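Local coordinates for protein glycoside Hydrolase (Bacteroides uniformis, PDB 5T99) that probably hydrolyses galactosidic bonds in agarose-derived sugars as a family 2 glycoside hydrolase, and binds D-galacto-isofagomine in its pocket, at residues 471-476 against 492-497; 496-501 against 532-537; 307-312 against 546-551. All blocks are in the same frame, centred on the assembly; numbering follows the deposited sequence.

Contact 1: residues 471-476 against 492-497. With GIF (D-galacto-isofagomine), chain C.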
loop_
_atom_site.group_PDB
_atom_site.type_symbol
_atom_site.label_atom_id
_atom_site.label_comp_id
_atom_site.label_asym_id
_atom_site.label_seq_id
_atom_site.Cartn_x
_atom_site.Cartn_y
_atom_site.Cartn_z
ATOM N N MET A 471 9.579 17.167 -5.172
ATOM C CA MET A 471 8.667 18.172 -5.741
ATOM C C MET A 471 7.339 17.552 -6.178
ATOM O O MET A 471 7.320 16.548 -6.898
ATOM C CB MET A 471 9.314 18.858 -6.944
ATOM C CG MET A 471 10.601 19.578 -6.610
ATOM S SD MET A 471 11.277 20.433 -8.032
ATOM C CE MET A 471 10.349 21.950 -7.969
ATOM N N ASN A 472 6.235 18.161 -5.751
ATOM C CA ASN A 472 4.899 17.758 -6.188
ATOM C C ASN A 472 4.413 18.644 -7.326
ATOM O O ASN A 472 4.209 19.838 -7.130
ATOM C CB ASN A 472 3.913 17.843 -5.031
ATOM C CG ASN A 472 4.146 16.780 -3.994
ATOM O OD1 ASN A 472 5.219 16.167 -3.946
ATOM N ND2 ASN A 472 3.131 16.528 -3.169
ATOM N N TYR A 473 4.254 18.050 -8.509
ATOM C CA TYR A 473 3.639 18.685 -9.699
ATOM C C TYR A 473 4.383 19.910 -10.235
ATOM O O TYR A 473 3.762 20.939 -10.522
ATOM C CB TYR A 473 2.176 19.022 -9.433
ATOM C CG TYR A 473 1.407 17.860 -8.856
ATOM C CD1 TYR A 473 1.029 16.774 -9.660
ATOM C CD2 TYR A 473 1.064 17.832 -7.505
ATOM C CE1 TYR A 473 0.322 15.701 -9.130
ATOM C CE2 TYR A 473 0.364 16.766 -6.975
ATOM C CZ TYR A 473 -0.005 15.710 -7.798
ATOM O OH TYR A 473 -0.690 14.671 -7.268
ATOM N N LYS A 474 5.703 19.785 -10.388
ATOM C CA LYS A 474 6.539 20.906 -10.837
ATOM C C LYS A 474 7.541 20.564 -11.956
ATOM O O LYS A 474 8.666 21.092 -11.954
ATOM C CB LYS A 474 7.303 21.481 -9.628
ATOM C CG LYS A 474 6.429 21.975 -8.491
ATOM C CD LYS A 474 5.648 23.228 -8.862
ATOM C CE LYS A 474 4.753 23.655 -7.711
ATOM N NZ LYS A 474 3.607 22.722 -7.509
ATOM N N PRO A 475 7.146 19.719 -12.932
ATOM C CA PRO A 475 8.097 19.355 -14.002
ATOM C C PRO A 475 8.595 20.557 -14.799
ATOM O O PRO A 475 9.752 20.575 -15.211
ATOM C CB PRO A 475 7.294 18.394 -14.884
ATOM C CG PRO A 475 5.867 18.769 -14.662
ATOM C CD PRO A 475 5.787 19.221 -13.224
ATOM N N GLY A 476 7.738 21.566 -14.962
ATOM C CA GLY A 476 8.122 22.834 -15.578
ATOM C C GLY A 476 9.203 23.605 -14.838
ATOM O O GLY A 476 9.907 24.423 -15.445
ATOM N N GLY A 492 10.627 13.660 -8.185
ATOM C CA GLY A 492 9.224 14.041 -8.231
ATOM C C GLY A 492 8.461 13.226 -7.216
ATOM O O GLY A 492 8.136 12.061 -7.464
ATOM N N SER A 493 8.173 13.821 -6.063
ATOM C CA SER A 493 7.460 13.097 -4.998
ATOM C C SER A 493 5.988 12.846 -5.304
ATOM O O SER A 493 5.392 11.938 -4.728
ATOM C CB SER A 493 7.625 13.789 -3.647
ATOM O OG SER A 493 7.561 15.194 -3.764
ATOM N N GLU A 494 5.399 13.636 -6.194
ATOM C CA GLU A 494 4.008 13.423 -6.612
ATOM C C GLU A 494 3.847 13.980 -8.029
ATOM O O GLU A 494 4.266 15.113 -8.303
ATOM C CB GLU A 494 3.045 14.080 -5.625
ATOM C CG GLU A 494 1.828 13.258 -5.268
ATOM C CD GLU A 494 0.882 14.021 -4.358
ATOM O OE1 GLU A 494 1.176 14.107 -3.152
ATOM O OE2 GLU A 494 -0.158 14.537 -4.848
ATOM N N THR A 495 3.294 13.183 -8.944
ATOM C CA THR A 495 3.288 13.571 -10.355
ATOM C C THR A 495 1.980 13.226 -11.074
ATOM O O THR A 495 1.233 12.327 -10.665
ATOM C CB THR A 495 4.490 12.963 -11.122
ATOM O OG1 THR A 495 4.423 11.530 -11.120
ATOM C CG2 THR A 495 5.812 13.388 -10.498
ATOM N N SER A 496 1.748 13.966 -12.155
ATOM C CA SER A 496 0.604 13.830 -13.052
ATOM C C SER A 496 -0.702 14.329 -12.428
ATOM O O SER A 496 -1.085 15.445 -12.685
ATOM C CB SER A 496 0.466 12.401 -13.616
ATOM O OG SER A 496 -0.458 12.378 -14.687
ATOM N N SER A 497 -1.356 13.520 -11.594
ATOM C CA SER A 497 -2.756 13.749 -11.168
ATOM C C SER A 497 -3.768 13.834 -12.337
ATOM O O SER A 497 -4.852 14.401 -12.195
ATOM C CB SER A 497 -2.878 14.957 -10.214
ATOM O OG SER A 497 -2.875 14.526 -8.864
HETATM C C GIF C . -1.896 15.487 -2.260
HETATM N N GIF C . -1.619 16.175 -3.512
HETATM O O GIF C . -4.431 15.887 -6.887
HETATM C C1 GIF C . -2.761 14.269 -2.515
HETATM O O1 GIF C . -4.825 15.492 -2.647
HETATM C C2 GIF C . -3.973 14.612 -3.378
HETATM O O2 GIF C . -3.202 13.737 -1.268
HETATM C C3 GIF C . -3.562 15.267 -4.692
HETATM C C4 GIF C . -2.698 16.497 -4.429
HETATM C C5 GIF C . -4.790 15.651 -5.519
#
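Tyr473 and Glu494 meet beside the bound D-galacto-isofagomine, and the glutamate is the chain to follow. Its CB packs against the amide of Asn472, 3.3 Å from Asn472 CG. Glu494 CG then passes the phenol, 3.5 Å from Tyr473 OH. From there the chain stays extended (chi2 -176°), which carries the carboxylate on to the ligand, CD coming up against Tyr473 OH and the ligand N. Glu494 OE2 takes two bonds, a very short one of 2.5 Å from Tyr473 OH and another of 2.6 Å from the ligand N. Glu494 OE1 is salt-bridged to Arg346 instead. The ring of Tyr473 stands perpendicular to the carboxylate, and Glu494 O lies over the centre of one ring face and also accepts Tyr473 N at 2.9 Å. Ser497 OG sits 2.7 Å from Tyr473 OH and is hydrogen-bonded to the ligand's hydroxymethyl oxygen. Behind this row, Asn472 OD1 receives Ser493 OG at 2.5 Å, nearly straight along the C=O axis, while Asn472 ND2 reaches Glu417. Two consecutive parallel strands of a beta-alpha-beta unit thus deliver these groups at their C-terminal ends, the place where TIM barrels carry their active-site pocket.

Contact 2: residues 496-501 against 532-537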
loop_
_atom_site.group_PDB
_atom_site.type_symbol
_atom_site.label_atom_id
_atom_site.label_comp_id
_atom_site.label_asym_id
_atom_site.label_seq_id
_atom_site.Cartn_x
_atom_site.Cartn_y
_atom_site.Cartn_z
ATOM N N SER A 496 1.748 13.966 -12.155
ATOM C CA SER A 496 0.604 13.830 -13.052
ATOM C C SER A 496 -0.702 14.329 -12.428
ATOM O O SER A 496 -1.085 15.445 -12.685
ATOM C CB SER A 496 0.466 12.401 -13.616
ATOM O OG SER A 496 -0.458 12.378 -14.687
ATOM N N SER A 497 -1.356 13.520 -11.594
ATOM C CA SER A 497 -2.756 13.749 -11.168
ATOM C C SER A 497 -3.768 13.834 -12.337
ATOM O O SER A 497 -4.852 14.401 -12.195
ATOM C CB SER A 497 -2.878 14.957 -10.214
ATOM O OG SER A 497 -2.875 14.526 -8.864
ATOM N N CYS A 498 -3.414 13.215 -13.465
ATOM C CA CYS A 498 -4.311 13.015 -14.585
ATOM C C CYS A 498 -5.440 12.109 -14.102
ATOM O O CYS A 498 -5.231 11.202 -13.284
ATOM C CB CYS A 498 -3.545 12.354 -15.739
ATOM S SG CYS A 498 -4.429 12.211 -17.314
ATOM N N THR A 499 -6.644 12.377 -14.586
ATOM C CA THR A 499 -7.827 11.634 -14.184
ATOM C C THR A 499 -8.450 10.926 -15.380
ATOM O O THR A 499 -8.373 11.413 -16.516
ATOM C CB THR A 499 -8.862 12.572 -13.542
ATOM O OG1 THR A 499 -9.129 13.670 -14.426
ATOM C CG2 THR A 499 -8.328 13.111 -12.236
ATOM N N SER A 500 -9.080 9.786 -15.106
ATOM C CA SER A 500 -9.834 9.042 -16.108
ATOM C C SER A 500 -10.785 8.050 -15.449
ATOM O O SER A 500 -10.596 7.668 -14.292
ATOM C CB SER A 500 -8.896 8.312 -17.068
ATOM O OG SER A 500 -8.040 7.413 -16.395
ATOM N N SER A 501 -11.834 7.681 -16.178
ATOM C CA SER A 501 -12.704 6.564 -15.804
ATOM C C SER A 501 -12.393 5.424 -16.769
ATOM O O SER A 501 -12.200 5.670 -17.964
ATOM C CB SER A 501 -14.179 6.959 -15.901
ATOM O OG SER A 501 -14.472 8.112 -15.118
ATOM N N TYR A 532 -1.454 17.272 -15.074
ATOM C CA TYR A 532 -0.945 17.208 -16.437
ATOM C C TYR A 532 -0.824 15.745 -16.846
ATOM O O TYR A 532 -0.695 14.879 -15.977
ATOM C CB TYR A 532 0.420 17.909 -16.551
ATOM C CG TYR A 532 1.403 17.524 -15.466
ATOM C CD1 TYR A 532 2.243 16.425 -15.624
ATOM C CD2 TYR A 532 1.489 18.250 -14.282
ATOM C CE1 TYR A 532 3.141 16.060 -14.639
ATOM C CE2 TYR A 532 2.392 17.892 -13.283
ATOM C CZ TYR A 532 3.217 16.787 -13.470
ATOM O OH TYR A 532 4.114 16.393 -12.504
ATOM N N PRO A 533 -0.855 15.453 -18.160
ATOM C CA PRO A 533 -0.777 14.046 -18.570
ATOM C C PRO A 533 0.596 13.435 -18.278
ATOM O O PRO A 533 1.565 14.168 -18.181
ATOM C CB PRO A 533 -1.028 14.090 -20.089
ATOM C CG PRO A 533 -1.482 15.473 -20.391
ATOM C CD PRO A 533 -0.909 16.354 -19.322
ATOM N N PRO A 534 0.679 12.100 -18.156
ATOM C CA PRO A 534 1.963 11.419 -17.924
ATOM C C PRO A 534 3.083 11.786 -18.907
ATOM O O PRO A 534 4.265 11.800 -18.519
ATOM C CB PRO A 534 1.598 9.936 -18.059
ATOM C CG PRO A 534 0.176 9.866 -17.631
ATOM C CD PRO A 534 -0.456 11.154 -18.094
ATOM N N ASP A 535 2.704 12.078 -20.152
ATOM C CA ASP A 535 3.651 12.436 -21.227
ATOM C C ASP A 535 4.545 13.621 -20.813
ATOM O O ASP A 535 5.730 13.661 -21.156
ATOM C CB ASP A 535 2.915 12.813 -22.543
ATOM C CG ASP A 535 1.753 11.870 -22.893
ATOM O OD1 ASP A 535 1.630 11.437 -24.066
ATOM O OD2 ASP A 535 0.937 11.585 -21.993
ATOM N N ILE A 536 3.953 14.579 -20.093
ATOM C CA ILE A 536 4.659 15.774 -19.613
ATOM C C ILE A 536 5.736 15.401 -18.584
ATOM O O ILE A 536 6.853 15.927 -18.646
ATOM C CB ILE A 536 3.665 16.820 -19.019
ATOM C CG1 ILE A 536 2.779 17.423 -20.118
ATOM C CG2 ILE A 536 4.380 17.928 -18.246
ATOM C CD1 ILE A 536 3.507 18.341 -21.088
ATOM N N GLU A 537 5.417 14.503 -17.650
ATOM C CA GLU A 537 6.428 14.063 -16.675
ATOM C C GLU A 537 7.567 13.301 -17.369
ATOM O O GLU A 537 8.745 13.585 -17.117
ATOM C CB GLU A 537 5.823 13.212 -15.561
ATOM C CG GLU A 537 6.743 13.028 -14.352
ATOM C CD GLU A 537 7.086 14.314 -13.623
ATOM O OE1 GLU A 537 6.211 15.206 -13.511
ATOM O OE2 GLU A 537 8.230 14.418 -13.146
#
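Ser496 meets Tyr532 on three counts, two of them through the backbone of the serine. Its carbonyl oxygen accepts Tyr532 N at 3.0 Å, a moderately bent bond of 150°. Its CA lies over one face of the phenol ring, 4.0 Å from the centroid, a CH-pi contact shifted toward the rim of the ring. The third count is the hydroxyl: Ser496 OG gives its proton to Tyr532 O at 2.8 Å. With chi1 at -167° the OG is turned away from its own N and on to that carbonyl, and there it also brushes Pro534 CD and receives a weak bond from Cys498 N. One peptide and one hydroxyl therefore hold Tyr532 by both its N and its O.

Next along the chain, Ser497 turns to the ligand pocket. Cys498 comes back to the contact, its CB 4.1 Å from Pro534 CD and its SG against Pro533 CA. From Thr499 on the chain departs, and its backbone pairs with Ile526.

The tyrosine ring is fixed at its far end too, because Tyr532 OH donates to Glu537 OE1 at 2.6 Å. Between those two residues the chain turns into helix 534-543, with Ile536 N bonded to Pro533 O. The contact closes the neck of a long loop that leaves strand 490-495, contributes Trp530 to the pocket and returns into helix 534-543. Thr495 of that strand touches both Tyr532 and Glu537, while Leu602 and Tyr603 of helix 598-607 cover Pro534.

Contact 3: residues 307-312 against 546-551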
loop_
_atom_site.group_PDB
_atom_site.type_symbol
_atom_site.label_atom_id
_atom_site.label_comp_id
_atom_site.label_asym_id
_atom_site.label_seq_id
_atom_site.Cartn_x
_atom_site.Cartn_y
_atom_site.Cartn_z
ATOM N N ILE A 307 19.698 3.688 -9.408
ATOM C CA ILE A 307 18.308 3.253 -9.432
ATOM C C ILE A 307 17.475 4.473 -9.835
ATOM O O ILE A 307 17.829 5.601 -9.500
ATOM C CB ILE A 307 17.866 2.664 -8.057
ATOM C CG1 ILE A 307 16.469 2.051 -8.138
ATOM C CG2 ILE A 307 17.884 3.702 -6.934
ATOM C CD1 ILE A 307 16.040 1.357 -6.857
ATOM N N ARG A 308 16.396 4.242 -10.578
ATOM C CA ARG A 308 15.417 5.284 -10.886
ATOM C C ARG A 308 14.048 4.856 -10.397
ATOM O O ARG A 308 13.686 3.691 -10.507
ATOM C CB ARG A 308 15.375 5.570 -12.386
ATOM C CG ARG A 308 16.750 5.885 -12.949
ATOM C CD ARG A 308 16.721 6.513 -14.332
ATOM N NE ARG A 308 17.913 7.344 -14.559
ATOM C CZ ARG A 308 18.109 8.583 -14.077
ATOM N NH1 ARG A 308 17.194 9.184 -13.304
ATOM N NH2 ARG A 308 19.243 9.230 -14.371
ATOM N N PHE A 309 13.281 5.807 -9.875
ATOM C CA PHE A 309 11.959 5.518 -9.340
ATOM C C PHE A 309 10.876 5.631 -10.414
ATOM O O PHE A 309 10.479 6.725 -10.817
ATOM C CB PHE A 309 11.629 6.435 -8.152
ATOM C CG PHE A 309 12.706 6.496 -7.107
ATOM C CD1 PHE A 309 13.281 5.335 -6.607
ATOM C CD2 PHE A 309 13.127 7.715 -6.605
ATOM C CE1 PHE A 309 14.278 5.395 -5.638
ATOM C CE2 PHE A 309 14.112 7.787 -5.634
ATOM C CZ PHE A 309 14.693 6.625 -5.148
ATOM N N ASN A 310 10.431 4.473 -10.889
ATOM C CA ASN A 310 9.142 4.316 -11.558
ATOM C C ASN A 310 8.130 4.057 -10.463
ATOM O O ASN A 310 7.767 2.909 -10.201
ATOM C CB ASN A 310 9.164 3.118 -12.499
ATOM C CG ASN A 310 10.145 3.282 -13.623
ATOM O OD1 ASN A 310 10.526 4.395 -13.975
ATOM N ND2 ASN A 310 10.568 2.168 -14.195
ATOM N N GLY A 311 7.666 5.136 -9.830
ATOM C CA GLY A 311 6.958 5.046 -8.554
ATOM C C GLY A 311 5.484 5.350 -8.618
ATOM O O GLY A 311 5.008 5.965 -9.564
ATOM N N VAL A 312 4.772 4.926 -7.580
ATOM C CA VAL A 312 3.365 5.246 -7.412
ATOM C C VAL A 312 3.081 5.599 -5.953
ATOM O O VAL A 312 3.715 5.057 -5.033
ATOM C CB VAL A 312 2.431 4.100 -7.879
ATOM C CG1 VAL A 312 2.758 3.702 -9.306
ATOM C CG2 VAL A 312 2.523 2.890 -6.971
ATOM N N ARG A 546 19.254 14.193 -13.401
ATOM C CA ARG A 546 19.543 14.237 -11.965
ATOM C C ARG A 546 18.332 13.864 -11.116
ATOM O O ARG A 546 18.498 13.343 -10.017
ATOM C CB ARG A 546 20.094 15.615 -11.544
ATOM C CG ARG A 546 21.484 15.945 -12.117
ATOM C CD ARG A 546 22.073 17.256 -11.590
ATOM N NE ARG A 546 21.996 17.324 -10.123
ATOM C CZ ARG A 546 21.666 18.392 -9.382
ATOM N NH1 ARG A 546 21.386 19.581 -9.916
ATOM N NH2 ARG A 546 21.626 18.268 -8.059
ATOM N N PHE A 547 17.127 14.152 -11.607
ATOM C CA PHE A 547 15.912 13.761 -10.896
ATOM C C PHE A 547 15.855 12.233 -10.799
ATOM O O PHE A 547 16.024 11.533 -11.792
ATOM C CB PHE A 547 14.639 14.355 -11.533
ATOM C CG PHE A 547 14.275 15.713 -10.991
ATOM C CD1 PHE A 547 13.102 15.905 -10.279
ATOM C CD2 PHE A 547 15.137 16.805 -11.166
ATOM C CE1 PHE A 547 12.790 17.144 -9.753
ATOM C CE2 PHE A 547 14.824 18.058 -10.638
ATOM C CZ PHE A 547 13.647 18.222 -9.933
ATOM N N MET A 548 15.642 11.740 -9.578
ATOM C CA MET A 548 15.776 10.317 -9.268
ATOM C C MET A 548 14.610 9.506 -9.794
ATOM O O MET A 548 14.725 8.274 -9.922
ATOM C CB MET A 548 15.879 10.101 -7.759
ATOM C CG MET A 548 17.088 10.767 -7.118
ATOM S SD MET A 548 17.006 10.702 -5.327
ATOM C CE MET A 548 18.402 11.735 -4.900
ATOM N N GLY A 549 13.492 10.186 -10.062
ATOM C CA GLY A 549 12.298 9.565 -10.638
ATOM C C GLY A 549 11.019 10.285 -10.237
ATOM O O GLY A 549 11.050 11.447 -9.821
ATOM N N GLU A 550 9.903 9.567 -10.338
ATOM C CA GLU A 550 8.591 10.102 -10.039
ATOM C C GLU A 550 7.745 9.140 -9.220
ATOM O O GLU A 550 7.979 7.937 -9.211
ATOM C CB GLU A 550 7.856 10.441 -11.331
ATOM C CG GLU A 550 7.560 9.263 -12.257
ATOM C CD GLU A 550 6.679 9.666 -13.429
ATOM O OE1 GLU A 550 5.630 10.309 -13.189
ATOM O OE2 GLU A 550 7.037 9.347 -14.585
ATOM N N PHE A 551 6.744 9.691 -8.544
ATOM C CA PHE A 551 5.775 8.905 -7.817
ATOM C C PHE A 551 4.389 9.427 -8.203
ATOM O O PHE A 551 4.001 10.523 -7.797
ATOM C CB PHE A 551 6.055 9.013 -6.318
ATOM C CG PHE A 551 7.287 8.245 -5.868
ATOM C CD1 PHE A 551 7.178 6.943 -5.393
ATOM C CD2 PHE A 551 8.555 8.826 -5.933
ATOM C CE1 PHE A 551 8.304 6.239 -4.981
ATOM C CE2 PHE A 551 9.682 8.123 -5.534
ATOM C CZ PHE A 551 9.561 6.825 -5.061
#
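Phe309 and Phe551 pack together where the TIM barrel closes: strand 309-312, from the first strand of the barrel, runs parallel to strand 549-551, from its eighth. The rings meet obliquely, planes 44° apart, with Phe309 CD2 3.6 Å from Phe551 CE2. One atom further along the same side of the ring, Phe309 CE2 touches Met548 CB at 3.6 Å, and Met548 SD lies obliquely beside it as a Met-aromatic contact. Phe551 CG stands beside its own backbone N (chi1 -73°), which brings the ring across to Phe309 and to Gly311, its CD1 3.7 Å from Gly311 CA, where a side chain would collide with it. Cut back to an alanine, Phe551 would be likely to leave a gap beside Gly311 and Phe309 and give the Phe309 ring more freedom to turn.

Backbone bonds set this register. Met548 O accepts Phe309 N at 2.9 Å, and Phe309 O accepts Glu550 N at the same length, both fairly straight; that from Gly311 N to Glu550 O is weak. Gly549 lets the strands come this close, since a CB there would strike Phe309 O. Further out, Ala344 of the second strand backs both phenylalanines. Exposed Arg308 bonds through NH2 to Pro545 O, while its NH1 reaches Phe547 O edge-on, in the guanidinium plane, by a weak bond of 3.0 Å.

How the contacts relate
All three contacts are largely buried, and of the residues that touch, an exposed one is found only in contact 3, Arg308. Contacts 1 and 3 belong to the same barrel sheet: strand 490-495 lies next to strand 549-552, joined by Gly492 N to Gly549 O and by Thr495 OG1 to Glu550 OE1. Contact 2 takes over from contact 1 at Ser496 and Ser497, which the two contacts share, and Thr495 packs on Glu537 between them. Chemistry follows place. Contact 1, at the ligand, is a chain of polar side chains; contact 2 combines backbone and hydroxyl bonds with proline and ring packing; contact 3 relies on strand bonds and aromatic side chains.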